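Local coordinates for Nitrate/nitrite sensor protein narX (Escherichia coli K12, PDB 3EZI) that senses nitrate and nitrite in the periplasm and, as a membrane histidine kinase, signals nitrate to NarL and both ions to NarP, at residues T39-E44 and D63-E68; N7-L12 and A91-L96; Y17-A22 and K34-T39. All coordinates share one frame; numbering follows the deposited sequence.

Contact 1 of 3, residues T39-E44 and D63-E68; sequences TAFSAE and DYWRNE
Phe-41 reaches across to Trp-65, its CE2 lying 4.4 Å from CZ3 of the indole. Trp-65 CZ3 sits at the edge of the phenyl ring, near its plane.

The second kind of contact joins the same phenyl ring to the guanidinium of Arg-66, with NH2 3.6 Å from Phe-41 CE2 and NE 3.8 Å from Phe-41 CZ. The two flat groups are inclined by 27°, and the approach is oblique. Trp-65 CZ3 stands 4.0 Å above one face of the guanidinium, offset toward its rim. The arginine chain bends at chi3 (-133°), and its guanidinium lies beside the phenyl ring; Glu-37 of helix 30-40 meets its charge in a salt bridge.

This sensor domain is an antiparallel four-helix bundle, and the contact lies where helix 30-40 breaks before the chain resumes as helix 43-52. Phe-41 is the first residue to leave helical backbone angles.

Backbone and capping bonds accompany the break. Ser-42 N still bonds to Thr-39 O, while Ser-42 serves as N-cap of the next helix, its OG weakly accepting from Glu-44 N at 3.4 Å. Ala-40 O receives a bond from Gln-62 on helix 55-75, and the Phe-41 side chain touches Gln-62 as well.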
loop_
_atom_site.group_PDB
_atom_site.type_symbol
_atom_site.label_atom_id
_atom_site.label_comp_id
_atom_site.label_asym_id
_atom_site.label_seq_id
_atom_site.Cartn_x
_atom_site.Cartn_y
_atom_site.Cartn_z
ATOM N N THR A 39 6.230 -5.593 -1.899
ATOM C CA THR A 39 4.948 -5.692 -2.578
ATOM C C THR A 39 4.640 -4.376 -3.306
ATOM O O THR A 39 4.221 -4.394 -4.489
ATOM C CB THR A 39 3.812 -6.025 -1.555
ATOM O OG1 THR A 39 4.128 -7.265 -0.860
ATOM C CG2 THR A 39 2.482 -6.243 -2.321
ATOM N N ALA A 40 4.884 -3.252 -2.630
ATOM C CA ALA A 40 4.605 -1.937 -3.226
ATOM C C ALA A 40 5.426 -1.650 -4.479
ATOM O O ALA A 40 4.943 -0.978 -5.378
ATOM C CB ALA A 40 4.831 -0.817 -2.215
ATOM N N PHE A 41 6.647 -2.178 -4.553
ATOM C CA PHE A 41 7.480 -1.938 -5.734
ATOM C C PHE A 41 7.586 -3.146 -6.644
ATOM O O PHE A 41 8.518 -3.272 -7.454
ATOM C CB PHE A 41 8.882 -1.419 -5.313
ATOM C CG PHE A 41 8.843 -0.077 -4.630
ATOM C CD1 PHE A 41 8.952 1.102 -5.376
ATOM C CD2 PHE A 41 8.641 0.007 -3.256
ATOM C CE1 PHE A 41 8.855 2.339 -4.773
ATOM C CE2 PHE A 41 8.535 1.245 -2.611
ATOM C CZ PHE A 41 8.640 2.427 -3.369
ATOM N N SER A 42 6.582 -4.016 -6.551
ATOM C CA SER A 42 6.484 -5.225 -7.345
ATOM C C SER A 42 6.608 -4.897 -8.861
ATOM O O SER A 42 5.946 -3.959 -9.341
ATOM C CB SER A 42 5.106 -5.873 -7.076
ATOM O OG SER A 42 4.780 -6.840 -8.090
ATOM N N ALA A 43 7.415 -5.653 -9.597
ATOM C CA ALA A 43 7.564 -5.397 -11.042
ATOM C C ALA A 43 6.220 -5.509 -11.800
ATOM O O ALA A 43 5.940 -4.758 -12.736
ATOM C CB ALA A 43 8.582 -6.355 -11.653
ATOM N N GLU A 44 5.379 -6.446 -11.395
ATOM C CA GLU A 44 4.080 -6.615 -12.055
ATOM C C GLU A 44 3.116 -5.462 -11.766
ATOM O O GLU A 44 2.360 -5.011 -12.652
ATOM C CB GLU A 44 3.459 -7.946 -11.625
ATOM C CG GLU A 44 2.093 -8.266 -12.293
ATOM C CD GLU A 44 2.111 -8.249 -13.840
ATOM O OE1 GLU A 44 3.166 -8.486 -14.473
ATOM O OE2 GLU A 44 1.029 -8.014 -14.438
ATOM N N ASP A 63 4.946 6.973 -3.126
ATOM C CA ASP A 63 5.461 8.181 -2.459
ATOM C C ASP A 63 4.768 8.387 -1.114
ATOM O O ASP A 63 5.431 8.732 -0.131
ATOM C CB ASP A 63 5.230 9.458 -3.311
ATOM C CG ASP A 63 6.086 9.510 -4.552
ATOM O OD1 ASP A 63 7.038 8.695 -4.678
ATOM O OD2 ASP A 63 5.774 10.400 -5.404
ATOM N N TYR A 64 3.438 8.200 -1.073
ATOM C CA TYR A 64 2.700 8.363 0.184
ATOM C C TYR A 64 3.166 7.297 1.192
ATOM O O TYR A 64 3.407 7.578 2.377
ATOM C CB TYR A 64 1.191 8.239 -0.092
ATOM C CG TYR A 64 0.320 8.384 1.145
ATOM C CD1 TYR A 64 -0.060 9.642 1.599
ATOM C CD2 TYR A 64 -0.135 7.266 1.835
ATOM C CE1 TYR A 64 -0.882 9.788 2.703
ATOM C CE2 TYR A 64 -0.953 7.397 2.947
ATOM C CZ TYR A 64 -1.321 8.668 3.367
ATOM O OH TYR A 64 -2.160 8.810 4.458
ATOM N N TRP A 65 3.296 6.060 0.728
ATOM C CA TRP A 65 3.755 5.005 1.619
ATOM C C TRP A 65 5.103 5.380 2.286
ATOM O O TRP A 65 5.276 5.284 3.506
ATOM C CB TRP A 65 3.928 3.721 0.789
ATOM C CG TRP A 65 4.294 2.504 1.607
ATOM C CD1 TRP A 65 3.442 1.715 2.357
ATOM C CD2 TRP A 65 5.611 1.984 1.807
ATOM N NE1 TRP A 65 4.174 0.735 3.018
ATOM C CE2 TRP A 65 5.502 0.886 2.704
ATOM C CE3 TRP A 65 6.879 2.341 1.316
ATOM C CZ2 TRP A 65 6.620 0.149 3.122
ATOM C CZ3 TRP A 65 7.986 1.609 1.730
ATOM C CH2 TRP A 65 7.849 0.528 2.629
ATOM N N ARG A 66 6.084 5.748 1.473
ATOM C CA ARG A 66 7.409 6.079 2.008
ATOM C C ARG A 66 7.530 7.388 2.798
ATOM O O ARG A 66 8.233 7.456 3.815
ATOM C CB ARG A 66 8.440 6.146 0.859
ATOM C CG ARG A 66 9.499 5.052 0.925
ATOM C CD ARG A 66 10.605 5.267 -0.082
ATOM N NE ARG A 66 10.951 4.057 -0.838
ATOM C CZ ARG A 66 11.458 2.946 -0.318
ATOM N NH1 ARG A 66 11.694 2.850 0.976
ATOM N NH2 ARG A 66 11.733 1.933 -1.123
ATOM N N ASN A 67 6.860 8.434 2.321
ATOM C CA ASN A 67 7.006 9.753 2.934
ATOM C C ASN A 67 5.994 10.155 3.975
ATOM O O ASN A 67 6.208 11.120 4.712
ATOM C CB ASN A 67 7.018 10.808 1.827
ATOM C CG ASN A 67 8.062 10.525 0.768
ATOM O OD1 ASN A 67 9.046 9.844 1.030
ATOM N ND2 ASN A 67 7.858 11.064 -0.422
ATOM N N GLU A 68 4.880 9.432 4.071
ATOM C CA GLU A 68 3.859 9.809 5.031
ATOM C C GLU A 68 3.374 8.684 5.928
ATOM O O GLU A 68 3.297 8.814 7.166
ATOM C CB GLU A 68 2.659 10.453 4.270
ATOM C CG GLU A 68 2.999 11.868 3.695
ATOM C CD GLU A 68 1.923 12.482 2.774
ATOM O OE1 GLU A 68 0.806 12.690 3.221
ATOM O OE2 GLU A 68 2.208 12.746 1.586
#

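Contact 2 of 3, residues N7-L12 and A91-L96; sequences NKAGSL and AGLDQL
This is a buried contact of apolar side chains between the first and last helices of the sensor domain, 3-22 and 82-99, which lie side by side in the four-helix bundle. Every close contact across the segments involves Leu-93. Its CD1 methyl rests 3.7 Å from Leu-12 CB and 3.8 Å from the backbone oxygen Ala-9 O, and so touches residues about one turn apart on the facing helix. The other branch, Leu-93 CD2, meets Leu-12 CD1 at 4.0 Å and comes within 4.5 Å of Ala-9 CB. The two leucine side chains run at about a right angle to one another. With CG beside the backbone N (chi1 -74°), the branched end of Leu-93 faces helix 3-22.

The helices come close where the small Ala-9 faces Leu-93: their CA atoms are 6.2 Å apart. At the margin of the same interface, Asp-94 forms a salt bridge with Arg-13, adding a charged link between these helices. On neighbouring helices, Leu-12 packs on Met-36, Thr-39 and Ala-40 of helix 30-40, while Leu-93 and Leu-96 both touch Leu-61 of helix 55-75.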
loop_
_atom_site.group_PDB
_atom_site.type_symbol
_atom_site.label_atom_id
_atom_site.label_comp_id
_atom_site.label_asym_id
_atom_site.label_seq_id
_atom_site.Cartn_x
_atom_site.Cartn_y
_atom_site.Cartn_z
ATOM N N ASN A 7 -4.276 -8.391 -7.230
ATOM C CA ASN A 7 -4.003 -9.247 -6.073
ATOM C C ASN A 7 -2.960 -8.583 -5.176
ATOM O O ASN A 7 -3.065 -8.627 -3.933
ATOM C CB ASN A 7 -3.505 -10.648 -6.513
ATOM C CG ASN A 7 -4.635 -11.539 -6.999
ATOM O OD1 ASN A 7 -5.739 -11.484 -6.467
ATOM N ND2 ASN A 7 -4.359 -12.383 -7.997
ATOM N N LYS A 8 -1.952 -7.979 -5.802
ATOM C CA LYS A 8 -0.903 -7.270 -5.078
ATOM C C LYS A 8 -1.525 -6.077 -4.311
ATOM O O LYS A 8 -1.138 -5.816 -3.185
ATOM C CB LYS A 8 0.184 -6.739 -6.030
ATOM C CG LYS A 8 1.099 -7.823 -6.669
ATOM C CD LYS A 8 1.818 -8.635 -5.581
ATOM C CE LYS A 8 2.896 -9.602 -6.113
ATOM N NZ LYS A 8 3.297 -10.517 -4.976
ATOM N N ALA A 9 -2.478 -5.360 -4.930
ATOM C CA ALA A 9 -3.121 -4.236 -4.258
ATOM C C ALA A 9 -3.903 -4.744 -3.061
ATOM O O ALA A 9 -3.908 -4.128 -1.988
ATOM C CB ALA A 9 -4.053 -3.513 -5.236
ATOM N N GLY A 10 -4.579 -5.878 -3.215
ATOM C CA GLY A 10 -5.303 -6.426 -2.090
ATOM C C GLY A 10 -4.371 -6.797 -0.954
ATOM O O GLY A 10 -4.727 -6.650 0.214
ATOM N N SER A 11 -3.178 -7.275 -1.295
ATOM C CA SER A 11 -2.188 -7.660 -0.296
ATOM C C SER A 11 -1.698 -6.432 0.490
ATOM O O SER A 11 -1.440 -6.498 1.699
ATOM C CB SER A 11 -1.002 -8.334 -0.984
ATOM O OG SER A 11 -0.143 -8.943 -0.043
ATOM N N LEU A 12 -1.529 -5.321 -0.217
ATOM C CA LEU A 12 -1.111 -4.062 0.412
ATOM C C LEU A 12 -2.192 -3.588 1.391
ATOM O O LEU A 12 -1.872 -3.032 2.454
ATOM C CB LEU A 12 -0.847 -2.948 -0.633
ATOM C CG LEU A 12 0.466 -3.171 -1.422
ATOM C CD1 LEU A 12 0.532 -2.240 -2.674
ATOM C CD2 LEU A 12 1.707 -2.916 -0.471
ATOM N N ALA A 91 -7.923 3.756 0.585
ATOM C CA ALA A 91 -8.813 4.412 -0.388
ATOM C C ALA A 91 -8.067 4.643 -1.702
ATOM O O ALA A 91 -8.652 4.521 -2.796
ATOM C CB ALA A 91 -9.345 5.785 0.171
ATOM N N GLY A 92 -6.777 4.986 -1.590
ATOM C CA GLY A 92 -5.929 5.203 -2.755
ATOM C C GLY A 92 -5.740 3.899 -3.564
ATOM O O GLY A 92 -5.680 3.918 -4.785
ATOM N N LEU A 93 -5.616 2.782 -2.859
ATOM C CA LEU A 93 -5.461 1.445 -3.493
ATOM C C LEU A 93 -6.772 1.098 -4.198
ATOM O O LEU A 93 -6.760 0.509 -5.284
ATOM C CB LEU A 93 -5.168 0.393 -2.415
ATOM C CG LEU A 93 -3.767 0.394 -1.800
ATOM C CD1 LEU A 93 -3.705 -0.606 -0.642
ATOM C CD2 LEU A 93 -2.762 0.076 -2.922
ATOM N N ASP A 94 -7.902 1.424 -3.564
ATOM C CA ASP A 94 -9.209 1.142 -4.195
ATOM C C ASP A 94 -9.297 1.939 -5.483
ATOM O O ASP A 94 -9.828 1.441 -6.471
ATOM C CB ASP A 94 -10.400 1.547 -3.289
ATOM C CG ASP A 94 -10.578 0.622 -2.120
ATOM O OD1 ASP A 94 -10.198 -0.564 -2.224
ATOM O OD2 ASP A 94 -11.120 1.057 -1.080
ATOM N N GLN A 95 -8.790 3.163 -5.500
ATOM C CA GLN A 95 -8.874 3.968 -6.727
ATOM C C GLN A 95 -7.962 3.362 -7.815
ATOM O O GLN A 95 -8.311 3.303 -9.004
ATOM C CB GLN A 95 -8.451 5.412 -6.426
ATOM C CG GLN A 95 -8.690 6.404 -7.553
ATOM C CD GLN A 95 -8.313 7.840 -7.148
ATOM O OE1 GLN A 95 -7.135 8.168 -6.973
ATOM N NE2 GLN A 95 -9.320 8.694 -6.983
ATOM N N LEU A 96 -6.763 2.936 -7.414
ATOM C CA LEU A 96 -5.835 2.321 -8.371
ATOM C C LEU A 96 -6.500 1.079 -9.048
ATOM O O LEU A 96 -6.470 0.931 -10.272
ATOM C CB LEU A 96 -4.530 1.908 -7.644
ATOM C CG LEU A 96 -3.511 1.175 -8.530
ATOM C CD1 LEU A 96 -2.855 2.167 -9.466
ATOM C CD2 LEU A 96 -2.469 0.461 -7.645
#

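Contact 3 of 3, residues Y17-A22 and K34-T39; sequences YRLLAA and KEMEQT
Arg-18 and Glu-35 meet with their side chains at about a right angle, the carboxylate turned almost perpendicular to the guanidinium, with 83° between the two planes. This holds for one of the two modelled Glu-35 conformers, so the details are tentative. One nitrogen does the bonding: Arg-18 NH2 donates to Glu-35 OE2 at 3.3 Å, with an N-H...O angle of 149°. The oxygen lies at the edge of the guanidinium, practically in its plane, but the donor comes from well above the carboxylate plane. In this conformer the salt bridge is single and rather long, without the paired, coplanar arrangement in which two N-H groups face two oxygens; Glu-35 OE1 remains 4.0 Å from Arg-18 NH2. The glutamate reaches out on a chain extended beyond CG, whereas the arginine is bent at chi2 and chi3 to bring NH2 to the carboxylate.

Helices 3-22 and 30-40 follow each other in the chain and run antiparallel, forming a helical hairpin within the four-helix bundle of the periplasmic sensor domain.

On the buried side of the hairpin, Leu-19 and Met-36 approach obliquely. The Leu-19 CD1 methyl touches the thioether sulfur, Met-36 SD, at 3.7 Å. Met-36 CG is placed opposite the backbone N (chi1 -161°), and the extended chain beyond it carries SD to the leucine. The backbones are well separated here: even the nearest pair of CA atoms, those of Leu-19 and Met-36, are 9.5 Å apart, so the side chains span the distance. Met-36 also packs on Phe-89 of helix 82-99 and Trp-65 of helix 55-75, while Leu-19 touches Leu-32 and Ile-33.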
loop_
_atom_site.group_PDB
_atom_site.type_symbol
_atom_site.label_atom_id
_atom_site.label_comp_id
_atom_site.label_asym_id
_atom_site.label_seq_id
_atom_site.Cartn_x
_atom_site.Cartn_y
_atom_site.Cartn_z
ATOM N N TYR A 17 -3.494 -2.878 7.301
ATOM C CA TYR A 17 -4.331 -3.101 8.477
ATOM C C TYR A 17 -3.520 -3.872 9.509
ATOM O O TYR A 17 -3.678 -3.638 10.707
ATOM C CB TYR A 17 -5.588 -3.948 8.169
ATOM C CG TYR A 17 -6.654 -3.317 7.281
ATOM C CD1 TYR A 17 -6.898 -1.966 7.302
ATOM C CD2 TYR A 17 -7.459 -4.127 6.466
ATOM C CE1 TYR A 17 -7.951 -1.390 6.518
ATOM C CE2 TYR A 17 -8.512 -3.576 5.687
ATOM C CZ TYR A 17 -8.743 -2.204 5.726
ATOM O OH TYR A 17 -9.797 -1.663 5.005
ATOM N N ARG A 18 -2.701 -4.834 9.048
ATOM C CA ARG A 18 -1.847 -5.651 9.927
ATOM C C ARG A 18 -0.825 -4.800 10.715
ATOM O O ARG A 18 -0.609 -5.008 11.909
ATOM C CB ARG A 18 -1.073 -6.691 9.101
ATOM C CG ARG A 18 -1.537 -8.105 9.211
ATOM C CD ARG A 18 -0.356 -9.089 9.158
ATOM N NE ARG A 18 0.600 -8.739 8.108
ATOM C CZ ARG A 18 1.224 -9.645 7.370
ATOM N NH1 ARG A 18 0.986 -10.929 7.581
ATOM N NH2 ARG A 18 2.051 -9.269 6.400
ATOM N N LEU A 19 -0.180 -3.857 10.028
ATOM C CA LEU A 19 0.769 -2.950 10.673
ATOM C C LEU A 19 0.051 -2.012 11.630
ATOM O O LEU A 19 0.574 -1.702 12.700
ATOM C CB LEU A 19 1.559 -2.117 9.614
ATOM C CG LEU A 19 2.851 -2.788 9.159
ATOM C CD1 LEU A 19 3.444 -2.046 7.934
ATOM C CD2 LEU A 19 3.842 -2.758 10.326
ATOM N N LEU A 20 -1.155 -1.563 11.288
ATOM C CA LEU A 20 -1.852 -0.665 12.219
ATOM C C LEU A 20 -2.169 -1.390 13.528
ATOM O O LEU A 20 -2.118 -0.794 14.601
ATOM C CB LEU A 20 -3.158 -0.134 11.609
ATOM C CG LEU A 20 -4.054 0.883 12.378
ATOM C CD1 LEU A 20 -3.323 2.213 12.596
ATOM C CD2 LEU A 20 -5.347 1.141 11.533
ATOM N N ALA A 21 -2.531 -2.664 13.408
ATOM C CA ALA A 21 -2.883 -3.478 14.571
ATOM C C ALA A 21 -1.667 -3.731 15.473
ATOM O O ALA A 21 -1.824 -4.050 16.676
ATOM C CB ALA A 21 -3.506 -4.826 14.104
ATOM N N ALA A 22 -0.467 -3.567 14.915
ATOM C CA ALA A 22 0.788 -3.781 15.677
ATOM C C ALA A 22 1.304 -2.506 16.402
ATOM O O ALA A 22 2.226 -2.592 17.199
ATOM C CB ALA A 22 1.905 -4.332 14.732
ATOM N N LYS A 34 9.271 -4.658 5.638
ATOM C CA LYS A 34 10.034 -5.130 4.482
ATOM C C LYS A 34 9.149 -5.826 3.442
ATOM O O LYS A 34 9.264 -5.613 2.226
ATOM C CB LYS A 34 11.149 -6.090 4.953
ATOM C CG LYS A 34 12.030 -6.564 3.791
ATOM C CD LYS A 34 12.679 -5.366 3.118
ATOM C CE LYS A 34 13.561 -5.684 1.910
ATOM N NZ LYS A 34 14.176 -4.409 1.393
ATOM N N GLU A 35 8.255 -6.671 3.925
ATOM C CA GLU A 35 7.335 -7.391 3.058
ATOM C C GLU A 35 6.457 -6.389 2.304
ATOM O O GLU A 35 6.225 -6.528 1.097
ATOM C CB GLU A 35 6.460 -8.305 3.913
ATOM C CG GLU A 35 5.699 -9.371 3.163
ATOM C CD GLU A 35 4.928 -10.267 4.117
ATOM O OE1 GLU A 35 5.531 -10.717 5.120
ATOM O OE2 GLU A 35 3.729 -10.513 3.868
ATOM N N MET A 36 5.993 -5.361 3.009
ATOM C CA MET A 36 5.138 -4.361 2.375
ATOM C C MET A 36 5.910 -3.566 1.307
ATOM O O MET A 36 5.378 -3.247 0.230
ATOM C CB MET A 36 4.557 -3.456 3.453
ATOM C CG MET A 36 3.377 -2.718 3.007
ATOM S SD MET A 36 2.542 -1.893 4.382
ATOM C CE MET A 36 1.269 -1.180 3.428
ATOM N N GLU A 37 7.178 -3.267 1.579
ATOM C CA GLU A 37 7.993 -2.553 0.580
ATOM C C GLU A 37 8.182 -3.394 -0.717
ATOM O O GLU A 37 8.083 -2.878 -1.867
ATOM C CB GLU A 37 9.380 -2.229 1.173
ATOM C CG GLU A 37 10.256 -1.438 0.226
ATOM C CD GLU A 37 11.658 -1.209 0.764
ATOM O OE1 GLU A 37 12.338 -0.298 0.246
ATOM O OE2 GLU A 37 12.083 -1.942 1.691
ATOM N N GLN A 38 8.417 -4.692 -0.551
ATOM C CA GLN A 38 8.635 -5.554 -1.710
ATOM C C GLN A 38 7.380 -5.640 -2.569
ATOM O O GLN A 38 7.461 -5.775 -3.793
ATOM C CB GLN A 38 9.003 -6.981 -1.266
ATOM C CG GLN A 38 10.141 -7.039 -0.271
ATOM C CD GLN A 38 11.506 -7.148 -0.922
ATOM O OE1 GLN A 38 11.850 -6.364 -1.799
ATOM N NE2 GLN A 38 12.305 -8.113 -0.470
ATOM N N THR A 39 6.230 -5.593 -1.899
ATOM C CA THR A 39 4.948 -5.692 -2.578
ATOM C C THR A 39 4.640 -4.376 -3.306
ATOM O O THR A 39 4.221 -4.394 -4.489
ATOM C CB THR A 39 3.812 -6.025 -1.555
ATOM O OG1 THR A 39 4.128 -7.265 -0.860
ATOM C CG2 THR A 39 2.482 -6.243 -2.321
#

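Contact 2 belongs to the core, with all its touching residues buried and its side chains apolar, whereas contacts 1 and 3 are partly buried and each combine a buried aromatic or buried apolar side chains with a charged group nearer the surface. Helix 3-22 serves contacts 2 and 3, and helix 30-40 serves contacts 1 and 3, whose segments overlap at Thr-39, though it takes part in neither contact. The Thr-39 CG2 methyl packs on Leu-12 CG at 3.8 Å, so helix 30-40 lies directly on a residue of contact 2. Contacts 1 and 3 are tied to each other by both charged and packing links. Along the chain, both are nested within the loop closed by contact 2.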